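Local coordinates for phosphoribosylamine--glycine ligase (Thermotoga maritima, PDB 1VKZ), which catalyses the ATP-dependent joining of glycine to 5-phosphoribosylamine, giving glycinamide ribonucleotide in the de novo synthesis of purines, at residues A[360-363]-A[368-371]; A[26-31]-A[51-56]; A[294-299]-A[328-333]. One frame throughout, in Å; residues are numbered along the deposited sequence.

Interaction 1. Residues A[360-363]-A[368-371]; sequences GVAE and LVTN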
loop_
_atom_site.group_PDB
_atom_site.type_symbol
_atom_site.label_atom_id
_atom_site.label_comp_id
_atom_site.label_asym_id
_atom_site.label_seq_id
_atom_site.Cartn_x
_atom_site.Cartn_y
_atom_site.Cartn_z
ATOM N N GLY A 360 14.887 -2.232 -1.206
ATOM C CA GLY A 360 15.786 -3.272 -0.703
ATOM C C GLY A 360 17.225 -3.101 -1.166
ATOM O O GLY A 360 17.749 -3.944 -1.899
ATOM N N VAL A 361 17.870 -2.021 -0.731
ATOM C CA VAL A 361 19.301 -1.820 -1.012
ATOM C C VAL A 361 20.052 -1.562 0.254
ATOM O O VAL A 361 19.525 -0.911 1.153
ATOM C CB VAL A 361 19.557 -0.631 -1.954
ATOM C CG1 VAL A 361 18.890 -0.880 -3.316
ATOM C CG2 VAL A 361 19.102 0.704 -1.302
ATOM N N ALA A 362 21.278 -2.082 0.321
ATOM C CA ALA A 362 22.188 -1.845 1.458
ATOM C C ALA A 362 23.569 -1.453 0.985
ATOM O O ALA A 362 23.888 -1.568 -0.183
ATOM C CB ALA A 362 22.263 -3.042 2.326
ATOM N N GLU A 363 24.377 -0.954 1.914
ATOM C CA GLU A 363 25.780 -0.661 1.658
ATOM C C GLU A 363 26.589 -1.807 2.241
ATOM O O GLU A 363 26.327 -2.229 3.369
ATOM C CB GLU A 363 26.225 0.647 2.323
ATOM C CG GLU A 363 25.274 1.829 2.130
ATOM C CD GLU A 363 25.840 3.155 2.655
ATOM O OE1 GLU A 363 26.876 3.136 3.362
ATOM O OE2 GLU A 363 25.242 4.223 2.361
ATOM N N LEU A 368 26.939 -0.709 -3.362
ATOM C CA LEU A 368 25.527 -0.842 -3.260
ATOM C C LEU A 368 25.218 -2.323 -3.553
ATOM O O LEU A 368 25.734 -2.886 -4.521
ATOM C CB LEU A 368 24.884 0.126 -4.256
ATOM C CG LEU A 368 23.405 0.458 -4.109
ATOM C CD1 LEU A 368 23.009 0.735 -2.649
ATOM C CD2 LEU A 368 23.109 1.632 -5.023
ATOM N N VAL A 369 24.413 -2.942 -2.681
ATOM C CA VAL A 369 24.037 -4.356 -2.796
ATOM C C VAL A 369 22.534 -4.563 -2.565
ATOM O O VAL A 369 21.895 -3.761 -1.865
ATOM C CB VAL A 369 24.851 -5.245 -1.812
ATOM C CG1 VAL A 369 26.350 -4.914 -1.898
ATOM C CG2 VAL A 369 24.376 -5.086 -0.401
ATOM N N THR A 370 21.944 -5.605 -3.167
ATOM C CA THR A 370 20.513 -5.874 -2.944
ATOM C C THR A 370 20.314 -6.348 -1.529
ATOM O O THR A 370 21.176 -7.015 -0.980
ATOM C CB THR A 370 19.931 -6.941 -3.913
ATOM O OG1 THR A 370 20.689 -8.148 -3.832
ATOM C CG2 THR A 370 20.026 -6.514 -5.363
ATOM N N ASN A 371 19.152 -6.029 -0.959
ATOM C CA ASN A 371 18.854 -6.339 0.432
ATOM C C ASN A 371 17.358 -6.238 0.665
ATOM O O ASN A 371 16.889 -5.459 1.482
ATOM C CB ASN A 371 19.618 -5.386 1.360
ATOM C CG ASN A 371 19.560 -5.807 2.825
ATOM O OD1 ASN A 371 20.048 -6.875 3.194
ATOM N ND2 ASN A 371 18.988 -4.950 3.669
#
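Ala362 and Val369 face each other as an antiparallel hydrogen-bonded pair, each giving its backbone N-H to the other's carbonyl. The bond from Ala362 N to Val369 O is 2.8 Å long and nearly straight, 171° at the hydrogen; the return bond, Val369 N to Ala362 O, measures 2.9 Å. A CA-H of Val361 adds a softer contact, its CA 3.4 Å from Val369 O, which is therefore approached by two hydrogens of the neighbouring strand. Both side chains of the pair lie on the same face of the sheet, with Ala362 CB 4.0 Å from Val369 CG2. Ala362 CB also meets the methylene of Asn371, CB to CB at 3.7 Å, and the amide of Asn371 runs on beside it with ND2 nearer than OD1. These strands make up a beta hairpin in the C domain of the enzyme, and strand 367-370 is one of the two outermost strands of its antiparallel sheet within the chain. On the face carrying Leu368 and Glu363 the main apolar touch is diagonal. Leu368 CG stands opposite its own backbone N (chi1 -164°), which swings CD1 back over the partner strand to within 3.8 Å of Val361 CB, resting also on Ala362 O. Where the strands end the pairing becomes irregular: Asn371 N reaches Gly360 O at 2.7 Å, but the donor stands 57° out of the carbonyl plane. Gly360, having no side chain, lets the backbone of Asn371 come close. Farther out, Val361 packs on Val375 and Leu376 of the next strand and on Ile348. Backbone bonds of Leu368 to Ile348 and of Thr370 to Gly345 and Lys346 tie the hairpin to a loop, and Thr370 OG1 is hydrogen-bonded to Lys346 N.

Interaction 2. Residues A[26-31]-A[51-56]; sequences REHAIG and KRDGTN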
loop_
_atom_site.group_PDB
_atom_site.type_symbol
_atom_site.label_atom_id
_atom_site.label_comp_id
_atom_site.label_asym_id
_atom_site.label_seq_id
_atom_site.Cartn_x
_atom_site.Cartn_y
_atom_site.Cartn_z
ATOM N N ARG A 26 8.205 3.633 -1.120
ATOM C CA ARG A 26 7.127 4.528 -0.652
ATOM C C ARG A 26 7.705 5.565 0.272
ATOM O O ARG A 26 7.487 6.759 0.111
ATOM C CB ARG A 26 6.095 3.689 0.079
ATOM C CG ARG A 26 4.968 4.389 0.792
ATOM C CD ARG A 26 3.946 3.406 1.368
ATOM N NE ARG A 26 4.563 2.383 2.216
ATOM C CZ ARG A 26 4.100 1.136 2.439
ATOM N NH1 ARG A 26 2.986 0.684 1.889
ATOM N NH2 ARG A 26 4.784 0.323 3.233
ATOM N N GLU A 27 8.506 5.098 1.219
ATOM C CA GLU A 27 9.095 5.931 2.222
ATOM C C GLU A 27 10.073 6.895 1.566
ATOM O O GLU A 27 10.077 8.093 1.860
ATOM C CB GLU A 27 9.794 5.058 3.250
ATOM C CG GLU A 27 8.845 4.330 4.195
ATOM C CD GLU A 27 8.115 3.119 3.612
ATOM O OE1 GLU A 27 8.588 2.449 2.656
ATOM O OE2 GLU A 27 7.053 2.794 4.142
ATOM N N HIS A 28 10.893 6.365 0.673
ATOM C CA HIS A 28 11.852 7.174 -0.033
ATOM C C HIS A 28 11.132 8.158 -0.942
ATOM O O HIS A 28 11.497 9.307 -1.000
ATOM C CB HIS A 28 12.846 6.279 -0.795
ATOM C CG HIS A 28 13.954 7.033 -1.460
ATOM N ND1 HIS A 28 14.701 6.498 -2.488
ATOM C CD2 HIS A 28 14.435 8.281 -1.253
ATOM C CE1 HIS A 28 15.594 7.392 -2.886
ATOM N NE2 HIS A 28 15.442 8.488 -2.167
ATOM N N ALA A 29 10.094 7.721 -1.630
ATOM C CA ALA A 29 9.294 8.637 -2.425
ATOM C C ALA A 29 8.710 9.780 -1.564
ATOM O O ALA A 29 8.840 10.966 -1.904
ATOM C CB ALA A 29 8.220 7.896 -3.143
ATOM N N ILE A 30 8.095 9.432 -0.449
ATOM C CA ILE A 30 7.533 10.439 0.447
ATOM C C ILE A 30 8.620 11.415 0.950
ATOM O O ILE A 30 8.467 12.621 0.868
ATOM C CB ILE A 30 6.789 9.789 1.577
ATOM C CG1 ILE A 30 5.538 9.092 1.036
ATOM C CG2 ILE A 30 6.372 10.834 2.559
ATOM C CD1 ILE A 30 4.870 8.175 2.014
ATOM N N GLY A 31 9.749 10.880 1.367
ATOM C CA GLY A 31 10.872 11.722 1.751
ATOM C C GLY A 31 11.460 12.510 0.619
ATOM O O GLY A 31 12.034 13.538 0.820
ATOM N N LYS A 51 19.652 8.182 1.778
ATOM C CA LYS A 51 20.729 9.133 2.067
ATOM C C LYS A 51 20.786 10.306 1.074
ATOM O O LYS A 51 21.311 11.356 1.412
ATOM C CB LYS A 51 22.084 8.404 2.129
ATOM C CG LYS A 51 22.231 7.487 3.351
ATOM C CD LYS A 51 23.687 7.066 3.596
ATOM C CE LYS A 51 23.842 6.019 4.725
ATOM N NZ LYS A 51 23.265 6.452 6.038
ATOM N N ARG A 52 20.236 10.146 -0.130
ATOM C CA ARG A 52 20.228 11.229 -1.136
ATOM C C ARG A 52 19.385 12.404 -0.731
ATOM O O ARG A 52 19.641 13.521 -1.129
ATOM C CB ARG A 52 19.642 10.756 -2.452
ATOM C CG ARG A 52 20.359 9.633 -3.121
ATOM C CD ARG A 52 19.617 9.125 -4.319
ATOM N NE ARG A 52 20.523 8.354 -5.150
ATOM C CZ ARG A 52 20.419 8.212 -6.463
ATOM N NH1 ARG A 52 19.431 8.791 -7.141
ATOM N NH2 ARG A 52 21.320 7.478 -7.099
ATOM N N ASP A 53 18.339 12.130 0.020
ATOM C CA ASP A 53 17.318 13.112 0.285
ATOM C C ASP A 53 17.126 13.387 1.766
ATOM O O ASP A 53 16.370 14.259 2.114
ATOM C CB ASP A 53 16.051 12.660 -0.418
ATOM C CG ASP A 53 16.298 12.423 -1.897
ATOM O OD1 ASP A 53 16.844 13.362 -2.516
ATOM O OD2 ASP A 53 16.077 11.344 -2.508
ATOM N N GLY A 54 17.848 12.694 2.633
ATOM C CA GLY A 54 17.787 12.977 4.065
ATOM C C GLY A 54 18.783 12.132 4.843
ATOM O O GLY A 54 19.652 11.528 4.256
ATOM N N THR A 55 18.667 12.116 6.164
ATOM C CA THR A 55 19.560 11.341 7.012
ATOM C C THR A 55 18.811 10.152 7.585
ATOM O O THR A 55 17.738 10.314 8.151
ATOM C CB THR A 55 20.096 12.213 8.178
ATOM O OG1 THR A 55 19.229 13.333 8.350
ATOM C CG2 THR A 55 21.456 12.846 7.856
ATOM N N ASN A 56 19.417 8.978 7.465
ATOM C CA ASN A 56 18.881 7.751 8.027
ATOM C C ASN A 56 19.269 7.549 9.507
ATOM O O ASN A 56 20.417 7.733 9.880
ATOM C CB ASN A 56 19.399 6.562 7.209
ATOM C CG ASN A 56 18.857 6.528 5.807
ATOM O OD1 ASN A 56 17.947 7.271 5.465
ATOM N ND2 ASN A 56 19.410 5.635 4.978
#
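A His-carboxylate hydrogen bond between His28 and Asp53 ties a helix to the loop ahead of a short edge strand. His28 NE2 gives its hydrogen to Asp53 OD2 at 2.9 Å, 151° at the hydrogen, and the acceptor uses the anti lone pair, the one turned from OD1. Ring and carboxylate are nearly coplanar, their planes 29° apart, and OD2 meets the imidazole at its edge, a little out of the ring plane. With CG of His28 opposite the backbone N (chi1 -175°), the ring extends from the helix flank toward the loop. Helix 25-36 is the connection of a right-handed beta-alpha-beta crossover between the parallel strands 17-22 and 40-43 of the Rossmann-like N domain, and strand 55-56 is the next strand beyond 40-43. The other ring nitrogen is occupied too: His28 ND1 is hydrogen-bonded to Phe358 N, which fixes the ring's rotation from both sides. A phenylalanine in place of His28 would probably leave both the Asp53 carboxylate and the Phe358 N-H without their mates. One turn along the helix, Gly31 O comes within 4.3 Å of Asp53 CB, a looser contact. At the start of the segment Arg26 NE, 3.2 Å from Glu27 OE2, makes a salt bridge nearly in the guanidinium plane, and Arg26 NH1 is hydrogen-bonded to Leu290 O.

Interaction 3. Residues A[294-299]-A[328-333]; sequences ETEVIV and AVDVVL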
loop_
_atom_site.group_PDB
_atom_site.type_symbol
_atom_site.label_atom_id
_atom_site.label_comp_id
_atom_site.label_asym_id
_atom_site.label_seq_id
_atom_site.Cartn_x
_atom_site.Cartn_y
_atom_site.Cartn_z
ATOM N N GLU A 294 2.271 2.241 -5.403
ATOM C CA GLU A 294 1.395 3.345 -5.843
ATOM C C GLU A 294 1.901 4.720 -5.416
ATOM O O GLU A 294 1.744 5.687 -6.121
ATOM C CB GLU A 294 -0.032 3.181 -5.324
ATOM C CG GLU A 294 -0.818 2.047 -5.960
ATOM C CD GLU A 294 -0.900 0.835 -5.074
ATOM O OE1 GLU A 294 0.128 0.495 -4.459
ATOM O OE2 GLU A 294 -1.984 0.230 -5.005
ATOM N N THR A 295 2.465 4.802 -4.225
ATOM C CA THR A 295 2.979 6.069 -3.696
ATOM C C THR A 295 4.030 6.690 -4.592
ATOM O O THR A 295 3.994 7.896 -4.866
ATOM C CB THR A 295 3.572 5.862 -2.266
ATOM O OG1 THR A 295 2.546 5.492 -1.321
ATOM C CG2 THR A 295 4.183 7.164 -1.709
ATOM N N GLU A 296 4.977 5.871 -5.037
ATOM C CA GLU A 296 6.027 6.288 -5.995
ATOM C C GLU A 296 5.384 7.028 -7.156
ATOM O O GLU A 296 5.823 8.096 -7.531
ATOM C CB GLU A 296 6.800 5.061 -6.526
ATOM C CG GLU A 296 7.752 4.417 -5.528
ATOM C CD GLU A 296 7.139 3.388 -4.584
ATOM O OE1 GLU A 296 5.961 3.494 -4.140
ATOM O OE2 GLU A 296 7.889 2.462 -4.229
ATOM N N VAL A 297 4.322 6.463 -7.709
ATOM C CA VAL A 297 3.681 7.055 -8.879
ATOM C C VAL A 297 2.944 8.342 -8.530
ATOM O O VAL A 297 3.082 9.336 -9.216
ATOM C CB VAL A 297 2.748 6.051 -9.567
ATOM C CG1 VAL A 297 2.050 6.690 -10.743
ATOM C CG2 VAL A 297 3.555 4.908 -10.077
ATOM N N ILE A 298 2.140 8.290 -7.486
ATOM C CA ILE A 298 1.339 9.417 -7.040
ATOM C C ILE A 298 2.248 10.590 -6.753
ATOM O O ILE A 298 2.039 11.678 -7.233
ATOM C CB ILE A 298 0.512 9.027 -5.778
ATOM C CG1 ILE A 298 -0.587 8.014 -6.143
ATOM C CG2 ILE A 298 -0.116 10.270 -5.135
ATOM C CD1 ILE A 298 -1.193 7.155 -4.912
ATOM N N VAL A 299 3.276 10.351 -5.963
ATOM C CA VAL A 299 4.264 11.377 -5.610
ATOM C C VAL A 299 4.952 11.981 -6.838
ATOM O O VAL A 299 5.149 13.185 -6.922
ATOM C CB VAL A 299 5.311 10.775 -4.644
ATOM C CG1 VAL A 299 6.461 11.698 -4.420
ATOM C CG2 VAL A 299 4.647 10.434 -3.296
ATOM N N ALA A 328 3.127 9.067 -14.814
ATOM C CA ALA A 328 4.261 8.411 -14.171
ATOM C C ALA A 328 4.156 6.872 -14.338
ATOM O O ALA A 328 3.054 6.303 -14.309
ATOM C CB ALA A 328 4.328 8.811 -12.703
ATOM N N VAL A 329 5.299 6.223 -14.587
ATOM C CA VAL A 329 5.375 4.784 -14.667
ATOM C C VAL A 329 6.441 4.353 -13.678
ATOM O O VAL A 329 7.544 4.918 -13.626
ATOM C CB VAL A 329 5.694 4.275 -16.115
ATOM C CG1 VAL A 329 5.995 2.780 -16.151
ATOM C CG2 VAL A 329 4.536 4.540 -17.043
ATOM N N ASP A 330 6.115 3.343 -12.891
ATOM C CA ASP A 330 7.067 2.719 -11.982
ATOM C C ASP A 330 7.347 1.309 -12.499
ATOM O O ASP A 330 6.436 0.503 -12.552
ATOM C CB ASP A 330 6.429 2.678 -10.580
ATOM C CG ASP A 330 7.337 2.099 -9.505
ATOM O OD1 ASP A 330 8.474 1.643 -9.809
ATOM O OD2 ASP A 330 6.970 2.083 -8.299
ATOM N N VAL A 331 8.580 1.034 -12.919
ATOM C CA VAL A 331 8.995 -0.317 -13.183
ATOM C C VAL A 331 9.807 -0.748 -11.969
ATOM O O VAL A 331 10.854 -0.183 -11.691
ATOM C CB VAL A 331 9.840 -0.504 -14.505
ATOM C CG1 VAL A 331 10.460 -1.911 -14.572
ATOM C CG2 VAL A 331 9.015 -0.269 -15.743
ATOM N N VAL A 332 9.304 -1.755 -11.262
ATOM C CA VAL A 332 9.966 -2.301 -10.125
ATOM C C VAL A 332 11.003 -3.333 -10.604
ATOM O O VAL A 332 10.660 -4.271 -11.339
ATOM C CB VAL A 332 8.958 -2.957 -9.141
ATOM C CG1 VAL A 332 9.678 -3.448 -7.879
ATOM C CG2 VAL A 332 7.841 -1.996 -8.750
ATOM N N LEU A 333 12.267 -3.144 -10.194
ATOM C CA LEU A 333 13.257 -4.231 -10.243
ATOM C C LEU A 333 13.328 -4.954 -8.892
ATOM O O LEU A 333 13.548 -4.342 -7.844
ATOM C CB LEU A 333 14.635 -3.730 -10.648
ATOM C CG LEU A 333 14.629 -2.699 -11.768
ATOM C CD1 LEU A 333 16.051 -2.169 -11.948
ATOM C CD2 LEU A 333 14.085 -3.304 -13.009
#
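Ala328 sets its methyl carbon against Val297, with CB 3.7 Å from Val297 CG1 and equally near Val297 O on the helix backbone. It lies near the start of strand 327-334, whose alternate residues look to opposite sides of the sheet: Val329 turns away from helix 294-301 and packs instead on Ala388 and Ala392 of helix 385-398. Asp330 returns to the Val297 side. Its CB lies 3.7 Å from Val297 CG2, so the valine straddles two strand residues, one methyl for each. That fork follows from the torsion of Val297, which puts CG1 opposite its backbone N (chi1 178°) and leaves CG2 beside that nitrogen. The carboxylate of Asp330 reaches on to the preceding helix residue, where OD2 stands 3.5 Å from Glu296 CB and nearly as close to CG, the two side chains crossing at a slant. Val331 turns to Tyr393, again on helix 385-398, while Val332 packs on His377 of the adjoining strand. Helix and strand run at 151° to each other, their axes 7.7 Å apart at closest approach, and the contact joins a helix in the ATP-grasp range to the antiparallel sheet of the C domain. No hydrogen bond crosses between the two segments; apolar carbons carry the join. The polar ends pose a different problem, since Glu296 OE2 lies 4.2 Å from Asp330 OD2, with the carboxylate of Asp292 also close to the glutamate. Asp330 OD2 is hydrogen-bonded to His377 ND1, and that donor probably eases the cost of burying acidic groups so near each other.

Along the chain interaction 2 comes first, then interaction 3, then interaction 1. Centre to centre, interaction 2 lies about 15 Å from each of the others, while interactions 1 and 3 are about 19 Å apart and do not touch. The latter two share the antiparallel sheet of the C domain, where strand 374-382 lies between 327-334 and 356-364. Helix 25-36 meets helix 294-301 directly, as where Ile30 CG1 packs 3.6 Å from Thr295 CG2, and Lys51 touches Glu363 of the hairpin. Interactions 1 and 2 each stay within one domain; interaction 3 and the touches between contacts bring the N domain, ATP-grasp part and C domain together here.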